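Hypothetical protein (Clostridium sporogenes ATCC 15579, PDB 4QRK) is of unknown function but is a putative cell adhesion protein folded as a right-handed beta-helix. Local coordinates at residues G34-S39 against L107-G112; L137-N142 against V147-E152; V160-S165 against N202-N207; V179-F184 against N190-S195. All coordinates share one frame; numbering follows the deposited sequence. Where two conformers were deposited one is given.

Overall arrangement
All four contacts bridge the two facing sheets of a right-handed beta-helix, at different places along it. Interactions 2 and 3 are buried and purely apolar across their segments. They touch each other, since strands 134-138 and 157-162 are neighbours in one sheet and 147-153 and 203-210 in the other. Interaction 1 lies at a corner, about 15 Å from interaction 2 between centres. It is partly buried and combines a backbone hydrogen bond with a leucine pair. Interaction 4 lies farthest from the chain's centre, near one end of both sheets. It is also partly buried, and adds aromatic side chains and a bridging water.

Interaction 1: G34-S39 against L107-G112; sequences GKLNIS and LSLGTG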
loop_
_atom_site.group_PDB
_atom_site.type_symbol
_atom_site.label_atom_id
_atom_site.label_comp_id
_atom_site.label_asym_id
_atom_site.label_seq_id
_atom_site.Cartn_x
_atom_site.Cartn_y
_atom_site.Cartn_z
ATOM N N GLY A 34 12.283 -4.294 -5.816
ATOM C CA GLY A 34 11.642 -4.315 -7.115
ATOM C C GLY A 34 10.393 -3.456 -7.223
ATOM O O GLY A 34 10.302 -2.354 -6.679
ATOM N N LYS A 35 9.424 -3.958 -7.984
ATOM C CA LYS A 35 8.209 -3.200 -8.302
ATOM C C LYS A 35 6.994 -3.985 -7.821
ATOM O O LYS A 35 6.813 -5.164 -8.128
ATOM C CB LYS A 35 8.116 -2.935 -9.801
ATOM C CG LYS A 35 9.240 -2.037 -10.348
ATOM C CD LYS A 35 9.221 -2.000 -11.865
ATOM C CE LYS A 35 10.083 -0.878 -12.434
ATOM N NZ LYS A 35 11.549 -1.150 -12.300
ATOM N N LEU A 36 6.195 -3.333 -7.003
ATOM C CA LEU A 36 4.972 -3.927 -6.493
ATOM C C LEU A 36 3.801 -3.063 -6.932
ATOM O O LEU A 36 3.761 -1.884 -6.599
ATOM C CB LEU A 36 5.026 -3.956 -4.961
ATOM C CG LEU A 36 3.748 -4.271 -4.200
ATOM C CD1 LEU A 36 3.165 -5.586 -4.604
ATOM C CD2 LEU A 36 4.048 -4.275 -2.691
ATOM N N ASN A 37 2.826 -3.672 -7.617
ATOM C CA ASN A 37 1.639 -2.997 -8.127
ATOM C C ASN A 37 0.377 -3.688 -7.655
ATOM O O ASN A 37 0.226 -4.901 -7.785
ATOM C CB ASN A 37 1.638 -2.996 -9.638
ATOM C CG ASN A 37 2.835 -2.297 -10.234
ATOM O OD1 ASN A 37 3.213 -1.160 -9.857
ATOM N ND2 ASN A 37 3.456 -2.976 -11.167
ATOM N N ILE A 38 -0.502 -2.924 -7.046
ATOM C CA ILE A 38 -1.745 -3.463 -6.509
ATOM C C ILE A 38 -2.913 -2.675 -7.025
ATOM O O ILE A 38 -2.881 -1.422 -7.080
ATOM C CB ILE A 38 -1.789 -3.423 -4.981
ATOM C CG1 ILE A 38 -0.574 -4.164 -4.385
ATOM C CG2 ILE A 38 -3.104 -4.016 -4.490
ATOM C CD1 ILE A 38 -0.583 -4.130 -2.848
ATOM N N SER A 39 -3.954 -3.407 -7.389
ATOM C CA SER A 39 -5.216 -2.811 -7.830
ATOM C C SER A 39 -6.390 -3.611 -7.341
ATOM O O SER A 39 -6.233 -4.676 -6.735
ATOM C CB SER A 39 -5.280 -2.777 -9.348
ATOM O OG SER A 39 -5.477 -4.085 -9.876
ATOM N N LEU A 107 2.212 -3.586 4.467
ATOM C CA LEU A 107 3.327 -3.703 3.530
ATOM C C LEU A 107 4.657 -3.295 4.153
ATOM O O LEU A 107 4.793 -2.191 4.661
ATOM C CB LEU A 107 3.083 -2.800 2.333
ATOM C CG LEU A 107 1.664 -2.831 1.790
ATOM C CD1 LEU A 107 1.492 -1.852 0.689
ATOM C CD2 LEU A 107 1.413 -4.189 1.251
ATOM N N SER A 108 5.634 -4.176 4.055
ATOM C CA SER A 108 7.010 -3.853 4.362
ATOM C C SER A 108 7.808 -4.015 3.077
ATOM O O SER A 108 7.992 -5.137 2.588
ATOM C CB SER A 108 7.536 -4.800 5.439
ATOM O OG SER A 108 8.862 -4.473 5.768
ATOM N N LEU A 109 8.263 -2.887 2.554
ATOM C CA LEU A 109 8.969 -2.801 1.290
ATOM C C LEU A 109 10.397 -2.295 1.512
ATOM O O LEU A 109 10.584 -1.195 2.025
ATOM C CB LEU A 109 8.199 -1.823 0.408
ATOM C CG LEU A 109 6.674 -1.959 0.487
ATOM C CD1 LEU A 109 6.008 -0.835 -0.279
ATOM C CD2 LEU A 109 6.233 -3.301 -0.036
ATOM N N GLY A 110 11.394 -3.073 1.122
ATOM C CA GLY A 110 12.791 -2.700 1.360
ATOM C C GLY A 110 13.224 -1.584 0.427
ATOM O O GLY A 110 13.462 -0.458 0.835
ATOM N N THR A 111 13.242 -1.888 -0.854
ATOM C CA THR A 111 13.704 -0.955 -1.870
ATOM C C THR A 111 12.930 -1.152 -3.156
ATOM O O THR A 111 12.812 -2.277 -3.628
ATOM C CB THR A 111 15.194 -1.234 -2.214
ATOM O OG1 THR A 111 15.957 -1.298 -1.004
ATOM C CG2 THR A 111 15.766 -0.116 -3.083
ATOM N N GLY A 112 12.490 -0.076 -3.788
ATOM C CA GLY A 112 11.790 -0.205 -5.052
ATOM C C GLY A 112 10.622 0.736 -5.192
ATOM O O GLY A 112 10.580 1.762 -4.535
#
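The peptide N-H of G34 meets the T111 carbonyl in its plane: G34 N to T111 O is 3.0 Å, and the C=O...N angle is 155°. G34 and G112 pair as a parallel bridge, with their CA atoms 4.6 Å apart. The backbone bond of G34 with E113 completes it. A CA-H...O contact from G112 CA to G34 O, at 3.1 Å, is an extra. Both glycines have strongly positive phi values (128° and 140°), a backbone shape suited to glycine. At both the chain turns a corner and passes from one sheet to the other.

Inside the corner, L36 and L109 meet through single methyl groups. CD2 of L36 lies 3.6 Å from CD2 of L109, and the side chains cross at about a right angle. CG of L36 runs along its strand, and the CD2 branch turns in toward L109. L109 was modelled in two conformers, so this touch is less certain than the backbone bond.

Strand 35-42 runs between strands 91-98 and 113-117, and W93 and I95 also pack on L36. Strand 103-110 runs between 24-32 and 123-130, where F31 and M130 flank L109. F114 touches both leucines, so the contact joins two stacked corners of the beta-helix to its apolar interior.

Interaction 2: L137-N142 against V147-E152; sequences LDISGN and VKVNIE. With CA (calcium ion), chain B.
L137 and I151 reach toward each other, tip to tip, with their CD1 methyls 3.6 Å apart. One pair along, I139 and V149 do the same: CD1 of I139 comes 3.9 Å from CG2 of V149. No hydrogen bond crosses between the segments. CA of L137 and CA of I151 are 10.3 Å apart, CA of I139 and CA of V149 9.3 Å, so the methyl ends alone bridge the gap. In I139, CG1 stands between the backbone N and the carbonyl carbon (chi1 45°), and the extended chain beyond it takes CD1 across to V149.

The next shell fixes the chain on the 137-142 side. D138 OD1 accepts from S140 N at 2.9 Å, which makes an Asx turn at the end of the strand. S140 OG also donates to D138 OD1, through the syn lone pair; at 2.5 Å this bond is unusually short and its detail doubtful. OD2 of D138 forms a salt bridge with K220. These bonds shape the chain around I139.

In 147-152 the side chains alternate. V149 and I151 point inward, whereas E152 is turned away from the contact. Its extended chain takes the carboxylate to a calcium ion. Both oxygens bind, OE1 at 2.7 Å and OE2 at 2.9 Å from the calcium. Four waters and one further atom complete the ion's set of ligands.

Strand 134-138 lies between 113-117 and 157-162 in one sheet. Strand 147-153 lies between 123-130 and 203-210 in the other. L126, V160 and I204 from adjoining strands add to the same apolar layer.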
loop_
_atom_site.group_PDB
_atom_site.type_symbol
_atom_site.label_atom_id
_atom_site.label_comp_id
_atom_site.label_asym_id
_atom_site.label_seq_id
_atom_site.Cartn_x
_atom_site.Cartn_y
_atom_site.Cartn_z
ATOM N N LEU A 137 -0.015 6.125 -4.125
ATOM C CA LEU A 137 -1.212 5.472 -3.649
ATOM C C LEU A 137 -2.431 6.278 -3.945
ATOM O O LEU A 137 -2.482 7.487 -3.616
ATOM C CB LEU A 137 -1.184 5.345 -2.126
ATOM C CG LEU A 137 -0.287 4.395 -1.394
ATOM C CD1 LEU A 137 -0.416 4.672 0.091
ATOM C CD2 LEU A 137 -0.750 3.003 -1.737
ATOM N N ASP A 138 -3.402 5.627 -4.565
ATOM C CA ASP A 138 -4.697 6.219 -4.789
ATOM C C ASP A 138 -5.601 5.628 -3.743
ATOM O O ASP A 138 -5.969 4.462 -3.783
ATOM C CB ASP A 138 -5.220 5.945 -6.188
ATOM C CG ASP A 138 -6.499 6.706 -6.484
ATOM O OD1 ASP A 138 -7.257 7.027 -5.519
ATOM O OD2 ASP A 138 -6.742 6.984 -7.679
ATOM N N ILE A 139 -5.936 6.449 -2.769
ATOM C CA ILE A 139 -6.918 6.049 -1.768
ATOM C C ILE A 139 -8.038 7.068 -1.787
ATOM O O ILE A 139 -8.453 7.572 -0.758
ATOM C CB ILE A 139 -6.316 5.901 -0.367
ATOM C CG1 ILE A 139 -5.408 7.059 -0.055
ATOM C CG2 ILE A 139 -5.444 4.674 -0.283
ATOM C CD1 ILE A 139 -5.060 7.156 1.442
ATOM N N SER A 140 -8.576 7.306 -2.977
ATOM C CA SER A 140 -9.573 8.355 -3.193
ATOM C C SER A 140 -10.997 7.782 -3.310
ATOM O O SER A 140 -11.897 8.418 -3.810
ATOM C CB SER A 140 -9.203 9.185 -4.445
ATOM O OG SER A 140 -9.340 8.426 -5.657
ATOM N N GLY A 141 -11.196 6.578 -2.825
ATOM C CA GLY A 141 -12.517 5.985 -2.816
ATOM C C GLY A 141 -13.516 6.659 -1.857
ATOM O O GLY A 141 -13.155 7.390 -0.916
ATOM N N ASN A 142 -14.788 6.396 -2.113
ATOM C CA ASN A 142 -15.868 6.810 -1.239
ATOM C C ASN A 142 -16.073 5.714 -0.188
ATOM O O ASN A 142 -16.999 4.919 -0.256
ATOM C CB ASN A 142 -17.123 7.036 -2.081
ATOM C CG ASN A 142 -18.282 7.545 -1.261
ATOM O OD1 ASN A 142 -19.371 6.964 -1.269
ATOM N ND2 ASN A 142 -18.049 8.623 -0.522
ATOM N N VAL A 147 -11.292 4.968 7.887
ATOM C CA VAL A 147 -10.099 4.305 7.351
ATOM C C VAL A 147 -8.884 4.907 8.036
ATOM O O VAL A 147 -8.819 6.116 8.260
ATOM C CB VAL A 147 -9.982 4.509 5.832
ATOM C CG1 VAL A 147 -8.770 3.715 5.236
ATOM C CG2 VAL A 147 -11.231 4.133 5.144
ATOM N N LYS A 148 -7.919 4.053 8.355
ATOM C CA LYS A 148 -6.683 4.441 9.005
ATOM C C LYS A 148 -5.551 4.137 8.033
ATOM O O LYS A 148 -5.444 3.027 7.550
ATOM C CB LYS A 148 -6.538 3.624 10.298
ATOM C CG LYS A 148 -5.516 4.127 11.256
ATOM C CD LYS A 148 -6.155 4.496 12.597
ATOM C CE LYS A 148 -5.211 5.332 13.490
ATOM N NZ LYS A 148 -5.027 6.759 13.024
ATOM N N VAL A 149 -4.732 5.134 7.724
ATOM C CA VAL A 149 -3.589 4.958 6.845
ATOM C C VAL A 149 -2.320 5.433 7.516
ATOM O O VAL A 149 -2.237 6.575 7.955
ATOM C CB VAL A 149 -3.772 5.717 5.524
ATOM C CG1 VAL A 149 -2.539 5.591 4.634
ATOM C CG2 VAL A 149 -4.998 5.205 4.793
ATOM N N ASN A 150 -1.329 4.554 7.586
ATOM C CA ASN A 150 -0.018 4.907 8.148
ATOM C C ASN A 150 1.075 4.622 7.132
ATOM O O ASN A 150 1.206 3.489 6.665
ATOM C CB ASN A 150 0.254 4.124 9.443
ATOM C CG ASN A 150 -0.868 4.313 10.490
ATOM O OD1 ASN A 150 -1.041 5.408 11.020
ATOM N ND2 ASN A 150 -1.651 3.257 10.751
ATOM N N ILE A 151 1.863 5.648 6.791
ATOM C CA ILE A 151 2.936 5.468 5.794
ATOM C C ILE A 151 4.257 5.966 6.363
ATOM O O ILE A 151 4.359 7.077 6.850
ATOM C CB ILE A 151 2.626 6.244 4.482
ATOM C CG1 ILE A 151 1.322 5.753 3.854
ATOM C CG2 ILE A 151 3.715 6.029 3.494
ATOM C CD1 ILE A 151 0.725 6.689 2.868
ATOM N N GLU A 152 5.267 5.122 6.316
ATOM C CA GLU A 152 6.558 5.499 6.857
ATOM C C GLU A 152 7.662 5.123 5.854
ATOM O O GLU A 152 7.799 3.954 5.474
ATOM C CB GLU A 152 6.730 4.828 8.222
ATOM C CG GLU A 152 7.997 5.235 8.930
ATOM C CD GLU A 152 8.145 4.594 10.293
ATOM O OE1 GLU A 152 7.384 3.636 10.596
ATOM O OE2 GLU A 152 9.031 5.063 11.053
HETATM CA CA CA B . 8.339 3.162 13.121
HETATM O O HOH W 1 9.865 1.932 14.755
HETATM O O HOH W 2 6.240 3.332 14.163
HETATM O O HOH W 3 7.178 5.631 13.399
HETATM O O HOH W 4 10.162 4.767 14.031
#

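Interaction 3: V160-S165 against N202-N207; sequences VYLPKS and NSIEVN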
loop_
_atom_site.group_PDB
_atom_site.type_symbol
_atom_site.label_atom_id
_atom_site.label_comp_id
_atom_site.label_asym_id
_atom_site.label_seq_id
_atom_site.Cartn_x
_atom_site.Cartn_y
_atom_site.Cartn_z
ATOM N N VAL A 160 0.086 10.574 -2.336
ATOM C CA VAL A 160 -1.177 9.992 -1.947
ATOM C C VAL A 160 -2.339 10.805 -2.521
ATOM O O VAL A 160 -2.351 12.029 -2.380
ATOM C CB VAL A 160 -1.265 9.941 -0.420
ATOM C CG1 VAL A 160 -2.457 9.162 0.026
ATOM C CG2 VAL A 160 0.005 9.282 0.141
ATOM N N TYR A 161 -3.277 10.120 -3.185
ATOM C CA TYR A 161 -4.508 10.726 -3.681
ATOM C C TYR A 161 -5.661 10.395 -2.744
ATOM O O TYR A 161 -5.908 9.246 -2.445
ATOM C CB TYR A 161 -4.838 10.263 -5.116
ATOM C CG TYR A 161 -3.719 10.583 -6.102
ATOM C CD1 TYR A 161 -3.652 11.807 -6.742
ATOM C CD2 TYR A 161 -2.718 9.638 -6.366
ATOM C CE1 TYR A 161 -2.599 12.091 -7.624
ATOM C CE2 TYR A 161 -1.671 9.912 -7.220
ATOM C CZ TYR A 161 -1.618 11.129 -7.844
ATOM O OH TYR A 161 -0.570 11.343 -8.679
ATOM N N LEU A 162 -6.380 11.424 -2.316
ATOM C CA LEU A 162 -7.413 11.304 -1.296
ATOM C C LEU A 162 -8.754 11.803 -1.833
ATOM O O LEU A 162 -8.813 12.580 -2.776
ATOM C CB LEU A 162 -6.980 12.101 -0.053
ATOM C CG LEU A 162 -5.772 11.435 0.600
ATOM C CD1 LEU A 162 -4.927 12.384 1.399
ATOM C CD2 LEU A 162 -6.200 10.293 1.447
ATOM N N PRO A 163 -9.848 11.326 -1.250
ATOM C CA PRO A 163 -11.155 11.667 -1.809
ATOM C C PRO A 163 -11.551 13.086 -1.444
ATOM O O PRO A 163 -11.069 13.612 -0.444
ATOM C CB PRO A 163 -12.093 10.653 -1.134
ATOM C CG PRO A 163 -11.420 10.296 0.131
ATOM C CD PRO A 163 -9.946 10.492 -0.042
ATOM N N LYS A 164 -12.399 13.702 -2.251
ATOM C CA LYS A 164 -12.977 15.009 -1.931
ATOM C C LYS A 164 -14.251 14.827 -1.109
ATOM O O LYS A 164 -14.550 15.635 -0.257
ATOM C CB LYS A 164 -13.306 15.765 -3.226
ATOM C CG LYS A 164 -12.065 16.205 -4.002
ATOM C CD LYS A 164 -12.403 16.827 -5.342
ATOM C CE LYS A 164 -11.212 17.562 -5.926
ATOM N NZ LYS A 164 -11.291 17.605 -7.411
ATOM N N SER A 165 -14.946 13.716 -1.337
ATOM C CA SER A 165 -16.294 13.480 -0.806
ATOM C C SER A 165 -16.378 13.093 0.664
ATOM O O SER A 165 -17.414 13.241 1.263
ATOM C CB SER A 165 -16.958 12.360 -1.593
ATOM O OG SER A 165 -16.151 11.191 -1.577
ATOM N N ASN A 202 -17.998 9.393 7.838
ATOM C CA ASN A 202 -16.763 8.626 7.638
ATOM C C ASN A 202 -15.543 9.488 7.335
ATOM O O ASN A 202 -15.640 10.539 6.681
ATOM C CB ASN A 202 -16.933 7.672 6.459
ATOM C CG ASN A 202 -18.116 6.736 6.633
ATOM O OD1 ASN A 202 -18.919 6.547 5.710
ATOM N ND2 ASN A 202 -18.229 6.149 7.817
ATOM N N SER A 203 -14.381 9.036 7.788
ATOM C CA SER A 203 -13.164 9.794 7.536
ATOM C C SER A 203 -11.939 8.914 7.309
ATOM O O SER A 203 -11.919 7.759 7.731
ATOM C CB SER A 203 -12.916 10.751 8.710
ATOM O OG SER A 203 -12.406 10.011 9.793
ATOM N N ILE A 204 -10.935 9.471 6.626
ATOM C CA ILE A 204 -9.615 8.855 6.513
ATOM C C ILE A 204 -8.629 9.637 7.362
ATOM O O ILE A 204 -8.470 10.855 7.194
ATOM C CB ILE A 204 -9.074 8.815 5.058
ATOM C CG1 ILE A 204 -10.193 8.479 4.100
ATOM C CG2 ILE A 204 -7.909 7.809 4.986
ATOM C CD1 ILE A 204 -9.773 8.216 2.611
ATOM N N GLU A 205 -8.006 8.942 8.311
ATOM C CA GLU A 205 -6.982 9.535 9.165
ATOM C C GLU A 205 -5.682 9.033 8.583
ATOM O O GLU A 205 -5.480 7.829 8.485
ATOM C CB GLU A 205 -7.101 9.060 10.622
ATOM C CG GLU A 205 -8.418 9.496 11.349
ATOM C CD GLU A 205 -8.427 10.929 11.823
ATOM O OE1 GLU A 205 -7.363 11.593 11.798
ATOM O OE2 GLU A 205 -9.516 11.393 12.240
ATOM N N VAL A 206 -4.813 9.945 8.180
ATOM C CA VAL A 206 -3.574 9.556 7.505
ATOM C C VAL A 206 -2.376 10.095 8.263
ATOM O O VAL A 206 -2.295 11.289 8.542
ATOM C CB VAL A 206 -3.562 10.083 6.042
ATOM C CG1 VAL A 206 -2.365 9.570 5.315
ATOM C CG2 VAL A 206 -4.804 9.647 5.291
ATOM N N ASN A 207 -1.470 9.208 8.644
ATOM C CA ASN A 207 -0.173 9.601 9.150
ATOM C C ASN A 207 0.903 9.245 8.123
ATOM O O ASN A 207 0.975 8.100 7.690
ATOM C CB ASN A 207 0.056 8.927 10.501
ATOM C CG ASN A 207 -0.855 9.485 11.580
ATOM O OD1 ASN A 207 -1.989 9.036 11.762
ATOM N ND2 ASN A 207 -0.367 10.490 12.283
#
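L162 and I204 face each other from opposed strands, their CA atoms 8.5 Å apart, and no hydrogen bond joins the two backbones. The side chains fill the gap between them. CD1 of I204 is pressed against P163, 3.5 Å from CD and 3.6 Å from CG of that ring. The first of these is tighter than usual for two carbons. In I204, CG1 lies anti to the carbonyl carbon (chi1 -40°), and the chain beyond it carries CD1 across to the proline.

The same methyl lies 4.3 Å from CD2 of L162, a looser touch. CD2 of L162 also meets CG2 of V206 at 4.1 Å, where the two side chains cross obliquely. L162 thus sits over I204 and V206 of strand 203-210. P163 follows directly after strand 157-162, so its ring extends the apolar row beyond the last strand residue. I139, V149, I166 and V168 pack around these residues.

The polar residues between them point outward. Y161 makes a cation-pi contact with K220, and E205 OE2 is hydrogen-bonded to Y197 OH.

This alternation of apolar residues inside and polar ones outside fits the interior of the right-handed beta-helix. The chain returns late here: strand 203-210 is slotted between 147-153 and 167-174, and its I204 and V206 join the row of aliphatic side chains between the sheets.

Interaction 4: V179-F184 against N190-S195; sequences VNANGF and NIYKNS
V179 O and Y192 OH share one water, which ties the two segments together. The water donates to V179 O at 3.1 Å and stands 3.0 Å from Y192 OH. The bridge holds the phenol end of Y192 near the backbone of V179. Beside it, CG1 of V179 touches Y192 OH at 3.6 Å, the two side chains coming from opposite directions. CB of A181 approaches the Y192 ring obliquely, 3.5 Å from CD2. CG of Y192 is anti to the carbonyl carbon (chi1 -58°), which lays the ring along the row from A181 to V179.

F184 closes the other end. Its CB lies 4.2 Å from CB of Y192, near the plane of the tyrosine ring. The F184 ring itself is met at its edge: K193 O lies 3.5 Å from CD2, with N194 N also close to the ring plane. A type II turn from A181 to F184 sets this up, closed by F184 N to A181 O at 3.2 Å. G183 takes the positive phi (95°) that the turn requires.

The polar ends of K193 and N194 have partners outside the two segments. K193 points away and forms a salt bridge with E187. The amide of N194 is held at both ends, OD1 by V168 N and ND2 by I166 O. I217 packs on A181 and Y192, and I170 packs on F184. The contact is therefore mainly apolar and aromatic. Its one polar link across the segments uses a water, consistent with a place near the end of the beta-helix where solvent can enter.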
loop_
_atom_site.group_PDB
_atom_site.type_symbol
_atom_site.label_atom_id
_atom_site.label_comp_id
_atom_site.label_asym_id
_atom_site.label_seq_id
_atom_site.Cartn_x
_atom_site.Cartn_y
_atom_site.Cartn_z
ATOM N N VAL A 179 6.591 19.001 2.106
ATOM C CA VAL A 179 5.234 18.547 2.005
ATOM C C VAL A 179 4.567 19.441 1.011
ATOM O O VAL A 179 4.539 20.679 1.159
ATOM C CB VAL A 179 4.510 18.631 3.319
ATOM C CG1 VAL A 179 3.091 18.124 3.154
ATOM C CG2 VAL A 179 5.252 17.841 4.343
ATOM N N ASN A 180 4.091 18.826 -0.049
ATOM C CA ASN A 180 3.327 19.530 -1.073
ATOM C C ASN A 180 1.877 19.159 -0.935
ATOM O O ASN A 180 1.492 18.024 -1.212
ATOM C CB ASN A 180 3.887 19.170 -2.438
ATOM C CG ASN A 180 5.377 19.459 -2.515
ATOM O OD1 ASN A 180 5.804 20.587 -2.265
ATOM N ND2 ASN A 180 6.172 18.435 -2.768
ATOM N N ALA A 181 1.061 20.118 -0.499
ATOM C CA ALA A 181 -0.341 19.811 -0.177
ATOM C C ALA A 181 -1.277 20.882 -0.650
ATOM O O ALA A 181 -2.160 21.311 0.105
ATOM C CB ALA A 181 -0.511 19.629 1.338
ATOM N N ASN A 182 -1.124 21.309 -1.893
ATOM C CA ASN A 182 -1.954 22.421 -2.365
ATOM C C ASN A 182 -3.451 22.060 -2.401
ATOM O O ASN A 182 -3.858 20.980 -2.838
ATOM C CB ASN A 182 -1.450 22.943 -3.716
ATOM C CG ASN A 182 -0.056 23.569 -3.621
ATOM O OD1 ASN A 182 0.370 24.031 -2.553
ATOM N ND2 ASN A 182 0.661 23.575 -4.738
ATOM N N GLY A 183 -4.271 22.959 -1.894
ATOM C CA GLY A 183 -5.703 22.750 -1.912
ATOM C C GLY A 183 -6.208 22.149 -0.622
ATOM O O GLY A 183 -7.404 21.990 -0.467
ATOM N N PHE A 184 -5.304 21.801 0.298
ATOM C CA PHE A 184 -5.712 21.389 1.636
ATOM C C PHE A 184 -5.628 22.521 2.659
ATOM O O PHE A 184 -4.777 23.399 2.604
ATOM C CB PHE A 184 -4.855 20.252 2.155
ATOM C CG PHE A 184 -5.068 18.966 1.449
ATOM C CD1 PHE A 184 -4.348 18.674 0.300
ATOM C CD2 PHE A 184 -5.939 18.023 1.943
ATOM C CE1 PHE A 184 -4.513 17.467 -0.357
ATOM C CE2 PHE A 184 -6.117 16.808 1.283
ATOM C CZ PHE A 184 -5.386 16.543 0.129
ATOM N N ASN A 190 1.892 20.504 10.902
ATOM C CA ASN A 190 2.073 19.302 10.105
ATOM C C ASN A 190 0.740 18.610 9.847
ATOM O O ASN A 190 0.724 17.475 9.373
ATOM C CB ASN A 190 3.062 18.340 10.778
ATOM C CG ASN A 190 4.436 18.948 10.947
ATOM O OD1 ASN A 190 5.049 19.401 9.971
ATOM N ND2 ASN A 190 4.939 18.959 12.179
ATOM N N ILE A 191 -0.366 19.302 10.142
ATOM C CA ILE A 191 -1.713 18.762 9.888
ATOM C C ILE A 191 -2.392 19.427 8.692
ATOM O O ILE A 191 -2.462 20.664 8.598
ATOM C CB ILE A 191 -2.647 18.972 11.082
ATOM C CG1 ILE A 191 -1.989 18.503 12.384
ATOM C CG2 ILE A 191 -3.997 18.285 10.811
ATOM C CD1 ILE A 191 -1.621 17.068 12.372
ATOM N N TYR A 192 -2.942 18.593 7.823
ATOM C CA TYR A 192 -3.640 19.006 6.610
ATOM C C TYR A 192 -5.000 18.342 6.538
ATOM O O TYR A 192 -5.121 17.154 6.848
ATOM C CB TYR A 192 -2.840 18.596 5.383
ATOM C CG TYR A 192 -1.470 19.174 5.396
ATOM C CD1 TYR A 192 -0.466 18.572 6.123
ATOM C CD2 TYR A 192 -1.189 20.334 4.706
ATOM C CE1 TYR A 192 0.805 19.094 6.160
ATOM C CE2 TYR A 192 0.064 20.884 4.737
ATOM C CZ TYR A 192 1.067 20.266 5.481
ATOM O OH TYR A 192 2.338 20.790 5.519
ATOM N N LYS A 193 -6.012 19.085 6.111
ATOM C CA LYS A 193 -7.358 18.526 6.018
ATOM C C LYS A 193 -8.052 19.024 4.778
ATOM O O LYS A 193 -7.686 20.061 4.242
ATOM C CB LYS A 193 -8.212 18.983 7.207
ATOM C CG LYS A 193 -7.662 18.653 8.561
ATOM C CD LYS A 193 -8.397 19.431 9.655
ATOM C CE LYS A 193 -8.010 20.909 9.640
ATOM N NZ LYS A 193 -8.418 21.656 10.878
ATOM N N ASN A 194 -9.094 18.314 4.362
ATOM C CA ASN A 194 -10.006 18.843 3.372
ATOM C C ASN A 194 -11.248 19.417 4.025
ATOM O O ASN A 194 -11.439 19.352 5.263
ATOM C CB ASN A 194 -10.362 17.800 2.312
ATOM C CG ASN A 194 -11.140 16.612 2.868
ATOM O OD1 ASN A 194 -11.574 16.591 4.032
ATOM N ND2 ASN A 194 -11.355 15.623 2.011
ATOM N N SER A 195 -12.090 20.004 3.194
ATOM C CA SER A 195 -13.251 20.732 3.702
ATOM C C SER A 195 -14.267 19.762 4.318
ATOM O O SER A 195 -14.999 20.147 5.219
ATOM C CB SER A 195 -13.887 21.589 2.595
ATOM O OG SER A 195 -14.222 20.800 1.467
HETATM O O HOH W 5 3.369 22.599 3.334
#